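Local structure of insecticidal Delta-Endotoxin Cry8Ea1 (3EB7) at residues W256-L266 against F421-V429; A294-I302 against Y381-G389. The protein is an insecticidal three-domain crystal toxin of Bacillus thuringiensis that probably binds receptors in the larval gut and makes pores in its membrane. All coordinates share one frame; numbering follows the deposited sequence.

Contacts 1 and 2 both belong to the middle, β-rich domain of the toxin, and their centres lie about 20 Å apart. Along the chain the order is 256-266, 294-302, 381-389, 421-429, so both halves of contact 2 fall between those of contact 1. Contact 1 joins helix 263-270 and the loop before it to the hairpin of strands 414-422 and 427-434, in a three-stranded sheet. Contact 2 joins strand 296-310 of a second sheet to the loop linking strands 376-381 and 389-394 of a third. The two meet directly: K300 forms a salt bridge with D426, and the rings of W301 and F421 stack, so all three sheets are tied together.

Contact 1: W256-L266 against F421-V429; sequences WYDSAPSFNTL and FIRNPDVPV
The end of a β-hairpin packs on a loop and short helix 263-270: P425 of its turn and the flanking strand residues I422 and V427 meet W256, and I422 also meets L266. Two backbone bonds, I422 N to V427 O and V427 N to I422 O, close the hairpin around a four-residue turn that contains a cis peptide bond before P425. The W256 indole is met from several directions. V427 CG2 lies 3.5 Å above one face, displaced toward the rim, while CB of the neighbouring Y257 sits 3.8 Å above the centre of the opposite face. P425 comes in at the edge, its CG 3.8 Å from W256 CE3 and 3.3 Å from the carbonyl O of W256. With CG placed between the backbone N and the carbonyl carbon (chi1 68°), the indole extends to I422, whose CD1 approaches CZ3 obliquely at 4.0 Å. The I422 and L266 side chains cross at about a right angle, with I422 CD1 3.7 Å from L266 CD2 and 4.1 Å from P261 CD. D426 forms salt bridges with R423, within the turn, and with K300. W256 and L266 also touch helix 198-220 of the N-terminal helical domain, which places this apolar packing near the domain interface. A three-stranded sheet accompanied by a short helix and facing the helical bundle is typical of the β-prism domain of three-domain Cry toxins.

Contact 2: A294-I302 against Y381-G389; sequences ASNYLKKWI and YNPGSEGIG. With SO4 (sulfate ion), chain E.
Two tyrosine rings, Y297 and Y381, bring flat groups into this contact. Over one face of Y297 lies E386 CB, 4.1 Å from the ring centroid in a CH-pi contact, and at its edge, near the plane, G384 O is 3.2 Å from CE2; R289 adds a cation-pi partner. Y381 is covered on opposite faces: W301 turns its edge to one in a T-shaped stack, centroids 5.8 Å apart and planes at 70°, while P383 CD sits above the other, offset toward the rim. The edge of Y381 at its OH end meets the backbone of K300 and W301, and that hydroxyl bonds with T287.

At Y297 and E386 the backbones join as a single antiparallel hydrogen-bonded pair. Y297 N donates to E386 O, and E386 N returns a straighter bond (169°) to Y297 O, both 3.0 Å long. S385 OG, anti to its carbonyl carbon (chi1 -64°), accepts from K299 N at 3.1 Å and donates to a water. That water also accepts from G384 N and donates to K299 O. The extended K299 chain runs past G384 O, with CD at 3.1 Å. Its NZ bonds a second water shared with P383 O and, weakly, a sulfate probably from the crystallisation liquor. The chemistry implies a loop fastened largely through backbone groups, one serine hydroxyl and bound water, with a lysine at its margin that may attract anions.

Contact 1: W256-L266 against F421-V429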
loop_
_atom_site.group_PDB
_atom_site.type_symbol
_atom_site.label_atom_id
_atom_site.label_comp_id
_atom_site.label_asym_id
_atom_site.label_seq_id
_atom_site.Cartn_x
_atom_site.Cartn_y
_atom_site.Cartn_z
ATOM N N TRP A 256 -19.049 -4.501 -20.771
ATOM C CA TRP A 256 -18.924 -5.917 -20.423
ATOM C C TRP A 256 -19.895 -6.293 -19.291
ATOM O O TRP A 256 -20.442 -7.402 -19.268
ATOM C CB TRP A 256 -17.454 -6.277 -20.085
ATOM C CG TRP A 256 -16.933 -5.656 -18.815
ATOM C CD1 TRP A 256 -16.244 -4.482 -18.690
ATOM C CD2 TRP A 256 -17.075 -6.185 -17.485
ATOM N NE1 TRP A 256 -15.912 -4.263 -17.373
ATOM C CE2 TRP A 256 -16.419 -5.284 -16.609
ATOM C CE3 TRP A 256 -17.679 -7.343 -16.956
ATOM C CZ2 TRP A 256 -16.373 -5.485 -15.232
ATOM C CZ3 TRP A 256 -17.640 -7.554 -15.603
ATOM C CH2 TRP A 256 -16.962 -6.641 -14.745
ATOM N N TYR A 257 -20.143 -5.338 -18.400
ATOM C CA TYR A 257 -20.948 -5.536 -17.188
ATOM C C TYR A 257 -22.437 -5.355 -17.383
ATOM O O TYR A 257 -23.208 -5.381 -16.429
ATOM C CB TYR A 257 -20.443 -4.617 -16.073
ATOM C CG TYR A 257 -20.378 -3.126 -16.382
ATOM C CD1 TYR A 257 -21.501 -2.424 -16.842
ATOM C CD2 TYR A 257 -19.225 -2.407 -16.123
ATOM C CE1 TYR A 257 -21.458 -1.062 -17.080
ATOM C CE2 TYR A 257 -19.156 -1.045 -16.368
ATOM C CZ TYR A 257 -20.268 -0.388 -16.852
ATOM O OH TYR A 257 -20.211 0.948 -17.085
ATOM N N ASP A 258 -22.837 -5.162 -18.631
ATOM C CA ASP A 258 -24.258 -5.086 -19.005
ATOM C C ASP A 258 -24.916 -6.428 -18.771
ATOM O O ASP A 258 -26.100 -6.497 -18.469
ATOM C CB ASP A 258 -24.401 -4.776 -20.503
ATOM C CG ASP A 258 -24.233 -3.297 -20.830
ATOM O OD1 ASP A 258 -24.193 -2.445 -19.892
ATOM O OD2 ASP A 258 -24.144 -3.011 -22.062
ATOM N N SER A 259 -24.167 -7.506 -18.990
ATOM C CA SER A 259 -24.719 -8.831 -18.723
ATOM C C SER A 259 -23.652 -9.716 -18.094
ATOM O O SER A 259 -22.906 -10.391 -18.773
ATOM C CB SER A 259 -25.331 -9.422 -19.987
ATOM O OG SER A 259 -26.043 -10.608 -19.694
ATOM N N ALA A 260 -23.577 -9.672 -16.766
ATOM C CA ALA A 260 -22.454 -10.249 -16.033
ATOM C C ALA A 260 -22.960 -10.712 -14.666
ATOM O O ALA A 260 -24.063 -10.367 -14.305
ATOM C CB ALA A 260 -21.384 -9.219 -15.872
ATOM N N PRO A 261 -22.151 -11.498 -13.915
ATOM C CA PRO A 261 -22.549 -11.966 -12.568
ATOM C C PRO A 261 -22.777 -10.828 -11.529
ATOM O O PRO A 261 -22.337 -9.701 -11.713
ATOM C CB PRO A 261 -21.360 -12.853 -12.128
ATOM C CG PRO A 261 -20.595 -13.115 -13.321
ATOM C CD PRO A 261 -20.833 -12.027 -14.303
ATOM N N SER A 262 -23.440 -11.154 -10.443
ATOM C CA SER A 262 -23.694 -10.227 -9.366
ATOM C C SER A 262 -22.396 -9.708 -8.775
ATOM O O SER A 262 -21.326 -10.295 -8.996
ATOM C CB SER A 262 -24.447 -10.942 -8.260
ATOM O OG SER A 262 -23.603 -11.950 -7.737
ATOM N N PHE A 263 -22.530 -8.600 -8.039
ATOM C CA PHE A 263 -21.526 -8.059 -7.138
ATOM C C PHE A 263 -20.776 -9.141 -6.324
ATOM O O PHE A 263 -19.521 -9.222 -6.385
ATOM C CB PHE A 263 -22.171 -7.071 -6.158
ATOM C CG PHE A 263 -21.164 -6.282 -5.341
ATOM C CD1 PHE A 263 -20.827 -4.975 -5.707
ATOM C CD2 PHE A 263 -20.537 -6.844 -4.228
ATOM C CE1 PHE A 263 -19.897 -4.250 -4.975
ATOM C CE2 PHE A 263 -19.594 -6.130 -3.488
ATOM C CZ PHE A 263 -19.279 -4.824 -3.860
ATOM N N ASN A 264 -21.539 -9.925 -5.543
ATOM C CA ASN A 264 -20.957 -10.952 -4.668
ATOM C C ASN A 264 -20.203 -11.995 -5.458
ATOM O O ASN A 264 -19.150 -12.482 -5.000
ATOM C CB ASN A 264 -21.983 -11.641 -3.780
ATOM C CG ASN A 264 -22.592 -10.707 -2.736
ATOM O OD1 ASN A 264 -21.982 -9.722 -2.311
ATOM N ND2 ASN A 264 -23.812 -11.034 -2.305
ATOM N N THR A 265 -20.719 -12.368 -6.622
ATOM C CA THR A 265 -20.001 -13.332 -7.461
ATOM C C THR A 265 -18.640 -12.756 -7.916
ATOM O O THR A 265 -17.642 -13.458 -7.906
ATOM C CB THR A 265 -20.844 -13.697 -8.677
ATOM O OG1 THR A 265 -22.169 -14.072 -8.252
ATOM C CG2 THR A 265 -20.215 -14.802 -9.480
ATOM N N LEU A 266 -18.602 -11.483 -8.312
ATOM C CA LEU A 266 -17.338 -10.826 -8.700
ATOM C C LEU A 266 -16.348 -10.695 -7.534
ATOM O O LEU A 266 -15.160 -10.960 -7.709
ATOM C CB LEU A 266 -17.571 -9.447 -9.335
ATOM C CG LEU A 266 -18.356 -9.453 -10.654
ATOM C CD1 LEU A 266 -18.199 -8.109 -11.321
ATOM C CD2 LEU A 266 -17.847 -10.608 -11.630
ATOM N N PHE A 421 -10.101 -14.112 -13.312
ATOM C CA PHE A 421 -10.814 -14.140 -14.575
ATOM C C PHE A 421 -12.248 -14.593 -14.349
ATOM O O PHE A 421 -12.506 -15.368 -13.423
ATOM C CB PHE A 421 -10.034 -15.085 -15.522
ATOM C CG PHE A 421 -10.528 -15.132 -16.948
ATOM C CD1 PHE A 421 -10.137 -14.179 -17.875
ATOM C CD2 PHE A 421 -11.303 -16.196 -17.386
ATOM C CE1 PHE A 421 -10.599 -14.233 -19.215
ATOM C CE2 PHE A 421 -11.751 -16.267 -18.717
ATOM C CZ PHE A 421 -11.400 -15.289 -19.630
ATOM N N ILE A 422 -13.181 -14.069 -15.153
ATOM C CA ILE A 422 -14.508 -14.660 -15.321
ATOM C C ILE A 422 -14.727 -14.902 -16.811
ATOM O O ILE A 422 -14.076 -14.266 -17.639
ATOM C CB ILE A 422 -15.669 -13.745 -14.774
ATOM C CG1 ILE A 422 -15.730 -12.420 -15.547
ATOM C CG2 ILE A 422 -15.510 -13.495 -13.296
ATOM C CD1 ILE A 422 -16.847 -11.461 -15.133
ATOM N N ARG A 423 -15.667 -15.791 -17.129
ATOM C CA ARG A 423 -16.100 -16.133 -18.491
ATOM C C ARG A 423 -17.448 -15.492 -18.791
ATOM O O ARG A 423 -18.220 -15.241 -17.872
ATOM C CB ARG A 423 -16.290 -17.650 -18.619
ATOM C CG ARG A 423 -15.095 -18.422 -19.216
ATOM C CD ARG A 423 -14.920 -18.063 -20.663
ATOM N NE ARG A 423 -14.866 -19.234 -21.507
ATOM C CZ ARG A 423 -14.966 -19.233 -22.835
ATOM N NH1 ARG A 423 -15.129 -18.105 -23.544
ATOM N NH2 ARG A 423 -14.906 -20.406 -23.443
ATOM N N ASN A 424 -17.740 -15.269 -20.086
ATOM C CA ASN A 424 -19.034 -14.744 -20.564
ATOM C C ASN A 424 -19.652 -13.726 -19.646
ATOM O O ASN A 424 -20.618 -14.064 -18.946
ATOM C CB ASN A 424 -20.089 -15.845 -20.738
ATOM C CG ASN A 424 -19.553 -17.086 -21.377
ATOM O OD1 ASN A 424 -20.026 -18.192 -21.058
ATOM N ND2 ASN A 424 -18.575 -16.941 -22.281
ATOM N N PRO A 425 -19.131 -12.484 -19.659
ATOM C CA PRO A 425 -18.055 -12.021 -20.560
ATOM C C PRO A 425 -16.625 -12.435 -20.097
ATOM O O PRO A 425 -16.392 -12.599 -18.897
ATOM C CB PRO A 425 -18.230 -10.513 -20.537
ATOM C CG PRO A 425 -18.756 -10.238 -19.162
ATOM C CD PRO A 425 -19.589 -11.423 -18.754
ATOM N N ASP A 426 -15.703 -12.626 -21.047
ATOM C CA ASP A 426 -14.333 -13.095 -20.757
ATOM C C ASP A 426 -13.499 -11.904 -20.314
ATOM O O ASP A 426 -13.014 -11.105 -21.152
ATOM C CB ASP A 426 -13.715 -13.773 -21.984
ATOM C CG ASP A 426 -14.557 -14.963 -22.495
ATOM O OD1 ASP A 426 -15.250 -15.618 -21.673
ATOM O OD2 ASP A 426 -14.520 -15.266 -23.715
ATOM N N VAL A 427 -13.409 -11.745 -18.997
ATOM C CA VAL A 427 -12.792 -10.577 -18.413
ATOM C C VAL A 427 -11.769 -10.918 -17.305
ATOM O O VAL A 427 -12.144 -11.423 -16.249
ATOM C CB VAL A 427 -13.851 -9.559 -17.847
ATOM C CG1 VAL A 427 -13.165 -8.331 -17.326
ATOM C CG2 VAL A 427 -14.875 -9.160 -18.883
ATOM N N PRO A 428 -10.477 -10.631 -17.558
ATOM C CA PRO A 428 -9.422 -10.726 -16.532
ATOM C C PRO A 428 -9.310 -9.505 -15.611
ATOM O O PRO A 428 -9.714 -8.389 -15.973
ATOM C CB PRO A 428 -8.131 -10.909 -17.354
ATOM C CG PRO A 428 -8.444 -10.408 -18.781
ATOM C CD PRO A 428 -9.954 -10.224 -18.893
ATOM N N VAL A 429 -8.796 -9.728 -14.402
ATOM C CA VAL A 429 -8.465 -8.634 -13.491
ATOM C C VAL A 429 -6.995 -8.829 -13.134
ATOM O O VAL A 429 -6.551 -9.953 -12.900
ATOM C CB VAL A 429 -9.405 -8.639 -12.216
ATOM C CG1 VAL A 429 -8.905 -7.737 -11.120
ATOM C CG2 VAL A 429 -10.809 -8.220 -12.594
#

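Contact 2: A294-I302 against Y381-G389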
loop_
_atom_site.group_PDB
_atom_site.type_symbol
_atom_site.label_atom_id
_atom_site.label_comp_id
_atom_site.label_asym_id
_atom_site.label_seq_id
_atom_site.Cartn_x
_atom_site.Cartn_y
_atom_site.Cartn_z
ATOM N N ALA A 294 -17.081 -12.516 -42.720
ATOM C CA ALA A 294 -15.958 -13.098 -43.402
ATOM C C ALA A 294 -14.639 -12.539 -42.921
ATOM O O ALA A 294 -13.652 -13.218 -42.879
ATOM C CB ALA A 294 -16.114 -12.958 -44.896
ATOM N N SER A 295 -14.636 -11.285 -42.535
ATOM C CA SER A 295 -13.368 -10.603 -42.209
ATOM C C SER A 295 -13.315 -10.018 -40.807
ATOM O O SER A 295 -12.382 -9.323 -40.456
ATOM C CB SER A 295 -13.107 -9.504 -43.245
ATOM O OG SER A 295 -14.335 -9.070 -43.870
ATOM N N ASN A 296 -14.329 -10.282 -40.003
ATOM C CA ASN A 296 -14.335 -9.780 -38.655
ATOM C C ASN A 296 -14.161 -10.929 -37.683
ATOM O O ASN A 296 -14.959 -11.875 -37.651
ATOM C CB ASN A 296 -15.628 -9.018 -38.382
ATOM C CG ASN A 296 -15.538 -7.594 -38.804
ATOM O OD1 ASN A 296 -14.884 -7.269 -39.785
ATOM N ND2 ASN A 296 -16.170 -6.720 -38.052
ATOM N N TYR A 297 -13.130 -10.837 -36.866
ATOM C CA TYR A 297 -12.931 -11.884 -35.870
ATOM C C TYR A 297 -12.148 -11.385 -34.694
ATOM O O TYR A 297 -11.278 -10.520 -34.831
ATOM C CB TYR A 297 -12.217 -13.111 -36.468
ATOM C CG TYR A 297 -10.870 -12.799 -37.084
ATOM C CD1 TYR A 297 -10.764 -12.507 -38.433
ATOM C CD2 TYR A 297 -9.716 -12.770 -36.308
ATOM C CE1 TYR A 297 -9.516 -12.228 -39.019
ATOM C CE2 TYR A 297 -8.451 -12.478 -36.882
ATOM C CZ TYR A 297 -8.370 -12.209 -38.237
ATOM O OH TYR A 297 -7.158 -11.949 -38.818
ATOM N N LEU A 298 -12.475 -11.979 -33.546
ATOM C CA LEU A 298 -11.810 -11.716 -32.285
ATOM C C LEU A 298 -11.115 -12.989 -31.768
ATOM O O LEU A 298 -11.777 -14.003 -31.457
ATOM C CB LEU A 298 -12.821 -11.156 -31.255
ATOM C CG LEU A 298 -12.419 -10.806 -29.812
ATOM C CD1 LEU A 298 -11.348 -9.689 -29.751
ATOM C CD2 LEU A 298 -13.686 -10.472 -28.934
ATOM N N LYS A 299 -9.795 -12.929 -31.681
ATOM C CA LYS A 299 -9.064 -13.967 -30.956
ATOM C C LYS A 299 -8.727 -13.427 -29.573
ATOM O O LYS A 299 -8.016 -12.419 -29.432
ATOM C CB LYS A 299 -7.800 -14.364 -31.672
ATOM C CG LYS A 299 -7.984 -15.180 -32.875
ATOM C CD LYS A 299 -6.641 -15.193 -33.594
ATOM C CE LYS A 299 -6.512 -16.363 -34.485
ATOM N NZ LYS A 299 -5.453 -16.025 -35.492
ATOM N N LYS A 300 -9.239 -14.105 -28.548
ATOM C CA LYS A 300 -9.272 -13.518 -27.219
ATOM C C LYS A 300 -8.854 -14.503 -26.135
ATOM O O LYS A 300 -8.874 -15.696 -26.331
ATOM C CB LYS A 300 -10.663 -12.922 -26.930
ATOM C CG LYS A 300 -11.801 -13.905 -27.024
ATOM C CD LYS A 300 -13.100 -13.271 -26.472
ATOM C CE LYS A 300 -14.396 -13.959 -26.966
ATOM N NZ LYS A 300 -14.512 -15.291 -26.359
ATOM N N TRP A 301 -8.475 -13.955 -24.994
ATOM C CA TRP A 301 -8.081 -14.674 -23.793
ATOM C C TRP A 301 -9.354 -15.296 -23.198
ATOM O O TRP A 301 -10.253 -14.559 -22.677
ATOM C CB TRP A 301 -7.492 -13.614 -22.849
ATOM C CG TRP A 301 -6.944 -14.040 -21.479
ATOM C CD1 TRP A 301 -7.436 -15.012 -20.617
ATOM C CD2 TRP A 301 -5.827 -13.434 -20.798
ATOM N NE1 TRP A 301 -6.660 -15.049 -19.462
ATOM C CE2 TRP A 301 -5.687 -14.085 -19.541
ATOM C CE3 TRP A 301 -4.940 -12.399 -21.126
ATOM C CZ2 TRP A 301 -4.671 -13.754 -18.636
ATOM C CZ3 TRP A 301 -3.926 -12.073 -20.224
ATOM C CH2 TRP A 301 -3.808 -12.755 -18.985
ATOM N N ILE A 302 -9.461 -16.622 -23.328
ATOM C CA ILE A 302 -10.601 -17.392 -22.788
ATOM C C ILE A 302 -10.290 -18.210 -21.512
ATOM O O ILE A 302 -11.190 -18.815 -20.931
ATOM C CB ILE A 302 -11.264 -18.354 -23.834
ATOM C CG1 ILE A 302 -10.270 -19.435 -24.293
ATOM C CG2 ILE A 302 -11.854 -17.592 -24.985
ATOM C CD1 ILE A 302 -10.898 -20.572 -25.164
ATOM N N TYR A 381 1.256 -10.726 -25.668
ATOM C CA TYR A 381 0.139 -11.524 -26.088
ATOM C C TYR A 381 -0.639 -10.774 -27.206
ATOM O O TYR A 381 -1.302 -9.769 -26.954
ATOM C CB TYR A 381 -0.766 -11.791 -24.863
ATOM C CG TYR A 381 -2.048 -12.504 -25.187
ATOM C CD1 TYR A 381 -2.042 -13.880 -25.521
ATOM C CD2 TYR A 381 -3.267 -11.821 -25.187
ATOM C CE1 TYR A 381 -3.241 -14.560 -25.832
ATOM C CE2 TYR A 381 -4.461 -12.477 -25.541
ATOM C CZ TYR A 381 -4.437 -13.847 -25.826
ATOM O OH TYR A 381 -5.607 -14.510 -26.130
ATOM N N ASN A 382 -0.536 -11.264 -28.448
ATOM C CA ASN A 382 -1.403 -10.787 -29.531
ATOM C C ASN A 382 -1.729 -11.840 -30.595
ATOM O O ASN A 382 -1.103 -11.879 -31.652
ATOM C CB ASN A 382 -0.840 -9.506 -30.148
ATOM C CG ASN A 382 -1.829 -8.834 -31.139
ATOM O OD1 ASN A 382 -3.007 -9.229 -31.290
ATOM N ND2 ASN A 382 -1.330 -7.811 -31.828
ATOM N N PRO A 383 -2.735 -12.695 -30.340
ATOM C CA PRO A 383 -2.991 -13.737 -31.365
ATOM C C PRO A 383 -3.517 -13.180 -32.705
ATOM O O PRO A 383 -3.334 -13.834 -33.726
ATOM C CB PRO A 383 -4.008 -14.664 -30.707
ATOM C CG PRO A 383 -4.557 -13.873 -29.528
ATOM C CD PRO A 383 -3.629 -12.800 -29.171
ATOM N N GLY A 384 -4.135 -11.993 -32.698
ATOM C CA GLY A 384 -4.511 -11.295 -33.933
ATOM C C GLY A 384 -6.003 -11.165 -34.131
ATOM O O GLY A 384 -6.686 -12.154 -34.269
ATOM N N SER A 385 -6.513 -9.940 -34.095
ATOM C CA SER A 385 -7.922 -9.680 -34.301
ATOM C C SER A 385 -8.089 -8.660 -35.415
ATOM O O SER A 385 -7.137 -7.964 -35.792
ATOM C CB SER A 385 -8.562 -9.173 -33.010
ATOM O OG SER A 385 -8.511 -10.162 -31.980
ATOM N N GLU A 386 -9.306 -8.572 -35.939
ATOM C CA GLU A 386 -9.603 -7.698 -37.077
ATOM C C GLU A 386 -11.077 -7.259 -37.042
ATOM O O GLU A 386 -11.956 -8.038 -36.669
ATOM C CB GLU A 386 -9.285 -8.432 -38.390
ATOM C CG GLU A 386 -8.375 -7.663 -39.372
ATOM C CD GLU A 386 -6.981 -7.263 -38.831
ATOM O OE1 GLU A 386 -6.012 -8.037 -39.020
ATOM O OE2 GLU A 386 -6.833 -6.150 -38.263
ATOM N N GLY A 387 -11.316 -5.995 -37.401
ATOM C CA GLY A 387 -12.667 -5.415 -37.453
ATOM C C GLY A 387 -13.393 -5.318 -36.118
ATOM O O GLY A 387 -14.612 -5.385 -36.080
ATOM N N ILE A 388 -12.655 -5.155 -35.020
ATOM C CA ILE A 388 -13.265 -5.138 -33.708
ATOM C C ILE A 388 -13.313 -3.718 -33.105
ATOM O O ILE A 388 -12.511 -2.849 -33.475
ATOM C CB ILE A 388 -12.510 -6.055 -32.744
ATOM C CG1 ILE A 388 -11.000 -5.765 -32.824
ATOM C CG2 ILE A 388 -12.820 -7.508 -33.042
ATOM C CD1 ILE A 388 -10.297 -5.798 -31.506
ATOM N N GLY A 389 -14.250 -3.496 -32.178
ATOM C CA GLY A 389 -14.111 -2.402 -31.200
ATOM C C GLY A 389 -13.027 -2.740 -30.183
ATOM O O GLY A 389 -12.821 -3.902 -29.825
HETATM S S SO4 E . -6.572 -17.861 -38.343
HETATM O O1 SO4 E . -7.052 -18.396 -39.613
HETATM O O2 SO4 E . -5.280 -18.467 -38.017
HETATM O O3 SO4 E . -6.463 -16.406 -38.526
HETATM O O4 SO4 E . -7.492 -18.141 -37.236
HETATM O O HOH W 1 -6.132 -10.685 -30.684
HETATM O O HOH W 2 -4.093 -13.966 -36.258
#